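Local atomic coordinates of 3-oxo-tetronate kinase (Cupriavidus necator, PDB entry 5DMH), a protein that catalyses the ATP-dependent phosphorylation of 3-oxo-tetronate (3-dehydroerythronate) at its 4-position, giving 3-oxo-tetronate 4-phosphate and ADP. Residues A[118-123]-A[185-190]; A[147-150]-A[156-159]. All coordinates share one frame; numbering follows the deposited sequence.

Contact 1 (A[118-123]-A[185-190])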
loop_
_atom_site.group_PDB
_atom_site.type_symbol
_atom_site.label_atom_id
_atom_site.label_comp_id
_atom_site.label_asym_id
_atom_site.label_seq_id
_atom_site.Cartn_x
_atom_site.Cartn_y
_atom_site.Cartn_z
ATOM N N SER A 118 5.779 -0.472 -4.162
ATOM C CA SER A 118 7.207 -0.639 -4.386
ATOM C C SER A 118 7.512 -1.378 -5.683
ATOM O O SER A 118 8.661 -1.386 -6.128
ATOM C CB SER A 118 7.892 -1.285 -3.173
ATOM O OG SER A 118 7.351 -2.546 -2.849
ATOM N N THR A 119 6.496 -1.982 -6.302
ATOM C CA THR A 119 6.674 -2.578 -7.619
ATOM C C THR A 119 6.077 -1.728 -8.753
ATOM O O THR A 119 5.970 -2.170 -9.894
ATOM C CB THR A 119 6.195 -4.064 -7.683
ATOM O OG1 THR A 119 4.971 -4.231 -6.953
ATOM C CG2 THR A 119 7.230 -4.998 -7.093
ATOM N N PHE A 120 5.692 -0.502 -8.410
ATOM C CA PHE A 120 5.348 0.568 -9.343
ATOM C C PHE A 120 4.057 0.274 -10.077
ATOM O O PHE A 120 3.859 0.766 -11.161
ATOM C CB PHE A 120 6.475 0.841 -10.333
ATOM C CG PHE A 120 6.654 2.307 -10.684
ATOM C CD1 PHE A 120 6.981 3.244 -9.706
ATOM C CD2 PHE A 120 6.525 2.741 -11.991
ATOM C CE1 PHE A 120 7.175 4.605 -10.038
ATOM C CE2 PHE A 120 6.707 4.079 -12.314
ATOM C CZ PHE A 120 7.038 5.005 -11.328
ATOM N N ASP A 121 3.186 -0.497 -9.426
ATOM C CA ASP A 121 1.962 -1.022 -10.001
ATOM C C ASP A 121 1.139 0.069 -10.692
ATOM O O ASP A 121 0.669 1.011 -10.064
ATOM C CB ASP A 121 1.110 -1.722 -8.933
ATOM C CG ASP A 121 1.811 -2.889 -8.285
ATOM O OD1 ASP A 121 3.063 -2.849 -8.193
ATOM O OD2 ASP A 121 1.124 -3.864 -7.865
ATOM N N SER A 122 1.020 -0.061 -12.013
ATOM C CA SER A 122 0.371 0.941 -12.849
ATOM C C SER A 122 0.259 0.366 -14.257
ATOM O O SER A 122 0.779 -0.745 -14.546
ATOM C CB SER A 122 1.188 2.235 -12.889
ATOM O OG SER A 122 2.514 2.013 -13.358
ATOM N N THR A 123 -0.354 1.158 -15.124
ATOM C CA THR A 123 -0.375 0.898 -16.562
ATOM C C THR A 123 0.009 2.213 -17.259
ATOM O O THR A 123 0.157 3.258 -16.594
ATOM C CB THR A 123 -1.774 0.421 -17.056
ATOM O OG1 THR A 123 -2.664 1.542 -17.145
ATOM C CG2 THR A 123 -2.374 -0.677 -16.158
ATOM N N ALA A 185 11.223 -3.050 -16.781
ATOM C CA ALA A 185 11.871 -2.707 -15.518
ATOM C C ALA A 185 12.445 -1.315 -15.527
ATOM O O ALA A 185 12.893 -0.825 -14.495
ATOM C CB ALA A 185 12.973 -3.715 -15.175
ATOM N N SER A 186 12.440 -0.679 -16.688
ATOM C CA SER A 186 12.945 0.697 -16.802
ATOM C C SER A 186 11.896 1.732 -16.332
ATOM O O SER A 186 10.965 2.096 -17.061
ATOM C CB SER A 186 13.397 0.979 -18.228
ATOM O OG SER A 186 13.848 2.321 -18.329
ATOM N N LEU A 187 12.022 2.161 -15.091
ATOM C CA LEU A 187 11.024 3.016 -14.483
ATOM C C LEU A 187 10.962 4.393 -15.147
ATOM O O LEU A 187 9.926 5.038 -15.122
ATOM C CB LEU A 187 11.307 3.191 -12.997
ATOM C CG LEU A 187 11.282 1.949 -12.111
ATOM C CD1 LEU A 187 11.413 2.326 -10.625
ATOM C CD2 LEU A 187 10.010 1.151 -12.351
ATOM N N VAL A 188 12.069 4.850 -15.734
ATOM C CA VAL A 188 12.049 6.145 -16.423
ATOM C C VAL A 188 11.118 6.059 -17.622
ATOM O O VAL A 188 10.224 6.900 -17.799
ATOM C CB VAL A 188 13.463 6.619 -16.839
ATOM C CG1 VAL A 188 13.369 7.838 -17.736
ATOM C CG2 VAL A 188 14.284 6.907 -15.620
ATOM N N ARG A 189 11.263 4.979 -18.386
ATOM C CA ARG A 189 10.424 4.739 -19.567
ATOM C C ARG A 189 8.958 4.476 -19.157
ATOM O O ARG A 189 8.038 5.046 -19.731
ATOM C CB ARG A 189 11.010 3.566 -20.352
ATOM C CG ARG A 189 10.341 3.199 -21.657
ATOM C CD ARG A 189 11.281 2.310 -22.486
ATOM N NE ARG A 189 11.641 1.082 -21.778
ATOM C CZ ARG A 189 12.715 0.327 -22.035
ATOM N NH1 ARG A 189 13.571 0.658 -22.993
ATOM N NH2 ARG A 189 12.936 -0.775 -21.335
ATOM N N VAL A 190 8.762 3.647 -18.145
ATOM C CA VAL A 190 7.418 3.326 -17.659
ATOM C C VAL A 190 6.697 4.595 -17.181
ATOM O O VAL A 190 5.570 4.857 -17.566
ATOM C CB VAL A 190 7.478 2.272 -16.526
ATOM C CG1 VAL A 190 6.119 2.100 -15.833
ATOM C CG2 VAL A 190 7.979 0.934 -17.065
#

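Contact 2 (A[147-150]-A[156-159])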
loop_
_atom_site.group_PDB
_atom_site.type_symbol
_atom_site.label_atom_id
_atom_site.label_comp_id
_atom_site.label_asym_id
_atom_site.label_seq_id
_atom_site.Cartn_x
_atom_site.Cartn_y
_atom_site.Cartn_z
ATOM N N CYS A 147 10.461 7.164 -6.057
ATOM C CA CYS A 147 11.364 6.147 -5.549
ATOM C C CYS A 147 10.628 5.036 -4.845
ATOM O O CYS A 147 10.397 5.104 -3.625
ATOM C CB CYS A 147 12.348 6.756 -4.544
ATOM S SG CYS A 147 13.674 5.595 -4.088
ATOM N N PRO A 148 10.286 3.988 -5.594
ATOM C CA PRO A 148 9.655 2.818 -4.964
ATOM C C PRO A 148 10.601 1.857 -4.234
ATOM O O PRO A 148 10.142 0.804 -3.804
ATOM C CB PRO A 148 9.008 2.113 -6.142
ATOM C CG PRO A 148 9.901 2.473 -7.346
ATOM C CD PRO A 148 10.304 3.894 -7.071
ATOM N N ALA A 149 11.889 2.185 -4.086
ATOM C CA ALA A 149 12.821 1.240 -3.467
ATOM C C ALA A 149 12.441 0.870 -2.018
ATOM O O ALA A 149 11.920 1.711 -1.244
ATOM C CB ALA A 149 14.231 1.798 -3.516
ATOM N N PHE A 150 12.751 -0.371 -1.646
ATOM C CA PHE A 150 12.361 -0.908 -0.356
ATOM C C PHE A 150 13.285 -2.098 -0.054
ATOM O O PHE A 150 12.877 -3.249 -0.162
ATOM C CB PHE A 150 10.878 -1.357 -0.459
ATOM C CG PHE A 150 10.195 -1.640 0.874
ATOM C CD1 PHE A 150 10.896 -1.683 2.066
ATOM C CD2 PHE A 150 8.825 -1.854 0.906
ATOM C CE1 PHE A 150 10.259 -1.932 3.248
ATOM C CE2 PHE A 150 8.176 -2.102 2.086
ATOM C CZ PHE A 150 8.888 -2.143 3.271
ATOM N N THR A 156 15.332 -2.758 -5.037
ATOM C CA THR A 156 16.335 -1.732 -5.307
ATOM C C THR A 156 16.232 -1.166 -6.728
ATOM O O THR A 156 15.645 -1.790 -7.623
ATOM C CB THR A 156 17.790 -2.240 -5.035
ATOM O OG1 THR A 156 18.089 -3.370 -5.852
ATOM C CG2 THR A 156 17.963 -2.602 -3.581
ATOM N N ILE A 157 16.804 0.029 -6.920
ATOM C CA ILE A 157 16.747 0.766 -8.175
ATOM C C ILE A 157 18.150 1.251 -8.579
ATOM O O ILE A 157 18.833 1.888 -7.793
ATOM C CB ILE A 157 15.813 2.008 -8.115
ATOM C CG1 ILE A 157 14.410 1.623 -7.649
ATOM C CG2 ILE A 157 15.692 2.632 -9.489
ATOM C CD1 ILE A 157 13.575 2.807 -7.282
ATOM N N PHE A 158 18.554 0.873 -9.785
ATOM C CA PHE A 158 19.886 1.161 -10.342
ATOM C C PHE A 158 19.719 1.614 -11.782
ATOM O O PHE A 158 19.137 0.915 -12.602
ATOM C CB PHE A 158 20.800 -0.077 -10.270
ATOM C CG PHE A 158 22.193 0.156 -10.820
ATOM C CD1 PHE A 158 23.177 0.718 -10.019
ATOM C CD2 PHE A 158 22.516 -0.179 -12.123
ATOM C CE1 PHE A 158 24.448 0.912 -10.513
ATOM C CE2 PHE A 158 23.787 0.031 -12.614
ATOM C CZ PHE A 158 24.754 0.555 -11.811
ATOM N N ARG A 159 20.252 2.794 -12.105
ATOM C CA ARG A 159 20.077 3.399 -13.429
ATOM C C ARG A 159 18.611 3.376 -13.857
ATOM O O ARG A 159 18.291 3.182 -15.017
ATOM C CB ARG A 159 21.000 2.768 -14.462
ATOM C CG ARG A 159 22.482 3.030 -14.145
ATOM C CD ARG A 159 23.450 2.469 -15.187
ATOM N NE ARG A 159 24.812 2.856 -14.837
ATOM C CZ ARG A 159 25.398 3.994 -15.219
ATOM N NH1 ARG A 159 24.766 4.870 -15.981
ATOM N NH2 ARG A 159 26.622 4.262 -14.817
#

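Contact 1 (A[118-123]-A[185-190])
The ring of Phe120 packs against Leu187 and Val190, joining the loop after strand 111-115 to the first turn of helix 187-193. Just before it, Thr119 braces the loop from within: its OG1 gives a 2.7 Å hydrogen bond to OD1 of Asp121, on the syn side of the carboxylate. Phe120 itself has left-handed backbone angles (phi 69°, psi 28°) that help bend the loop, and its CB faces the helix. CD2 of Leu187 approaches the ring obliquely, an off-centre CH-pi contact 4.3 Å from the Phe120 centroid. The other branched side chain, Val190, instead brings CG1 to the ring edge, near the plane and 3.9 Å from Phe120 CD2. Asp121 turns its carboxylate to Thr119, and Ser122 then folds back, OG donating to the Phe120 carbonyl oxygen at 2.9 Å and nearly in line with the C=O bond. That short hydroxyl suits a buried site beside Val190. Leu187 and Val190, three residues apart, project from one face of the helix, with Ser186 at its N-cap position. Between the two segments the contact therefore rests on apolar packing; Thr119, Asp121 and Ser122 shape the loop, and Ser122 also ties it to Gln194.

Contact 2 (A[147-150]-A[156-159])
Ile157 has CG1 anti to its carbonyl carbon (chi1 -55°), and an extended second torsion (chi2 167°) carries CD1 out to Pro148 and Ala149 in the loop after strand 144-147. The motif on one side is the beta-hairpin of antiparallel strands 155-158 and 161-164 in the sugar-binding N-terminal domain: the chain leaves parallel strand 144-147, continues through a loop into strand 155-158, and this first hairpin strand packs Ile157 back on that loop. Although Ala149 and Thr156 bring their CA atoms to 5.0 Å, the two segments do not pair as strands here, and side chains make the join. The Pro148 ring and the Ile157 side chain cross at about a right angle, with the methyl CD1 set against the CD-CG side of the ring; Pro148 CG is 3.7 Å from Ile157 CD1. A proline suits this place because its ring offers a rigid apolar surface and, being cyclised onto the backbone nitrogen, brings no N-H to be satisfied in a buried setting. Ala149 points its methyl toward the strand, CB lying 4.0 Å from Ile157 CD1, and so small a side chain allows the backbones to come close. Cys147 adds the edge of the patch, its SG 4.2 Å from Ile157 CD1, while Leu239 and Leu242 of helix 236-245 also pack on this cysteine. Beta-branched Ile157 fits an extended strand and still has a CG1-CD1 arm long enough to reach both loop residues. Packing is tightest where Pro148 CD and Ile157 CD1 meet at 3.5 Å, closer than carbons usually approach.

How the contacts relate
Contacts 1 and 2 are both buried, and their centres lie about 10 Å apart within the sugar-binding N-terminal domain. They hold different elements, a loop to a helix in one and a loop to a strand in the other, yet they merge into one apolar cluster: Leu187 CD1 comes within 3.6 Å of Pro148 CG and also touches Ile157, while Phe120 packs on the same proline. Both interfaces are mainly apolar, but contact 1 uses an aromatic ring, and the side chain of its Ser122 is about 12 Å from the bound ADP, against about 14 Å for that of Pro148 in contact 2. Contact 2 is aliphatic and sulfur packing, away from the annotated sites, and spans a much shorter length of chain.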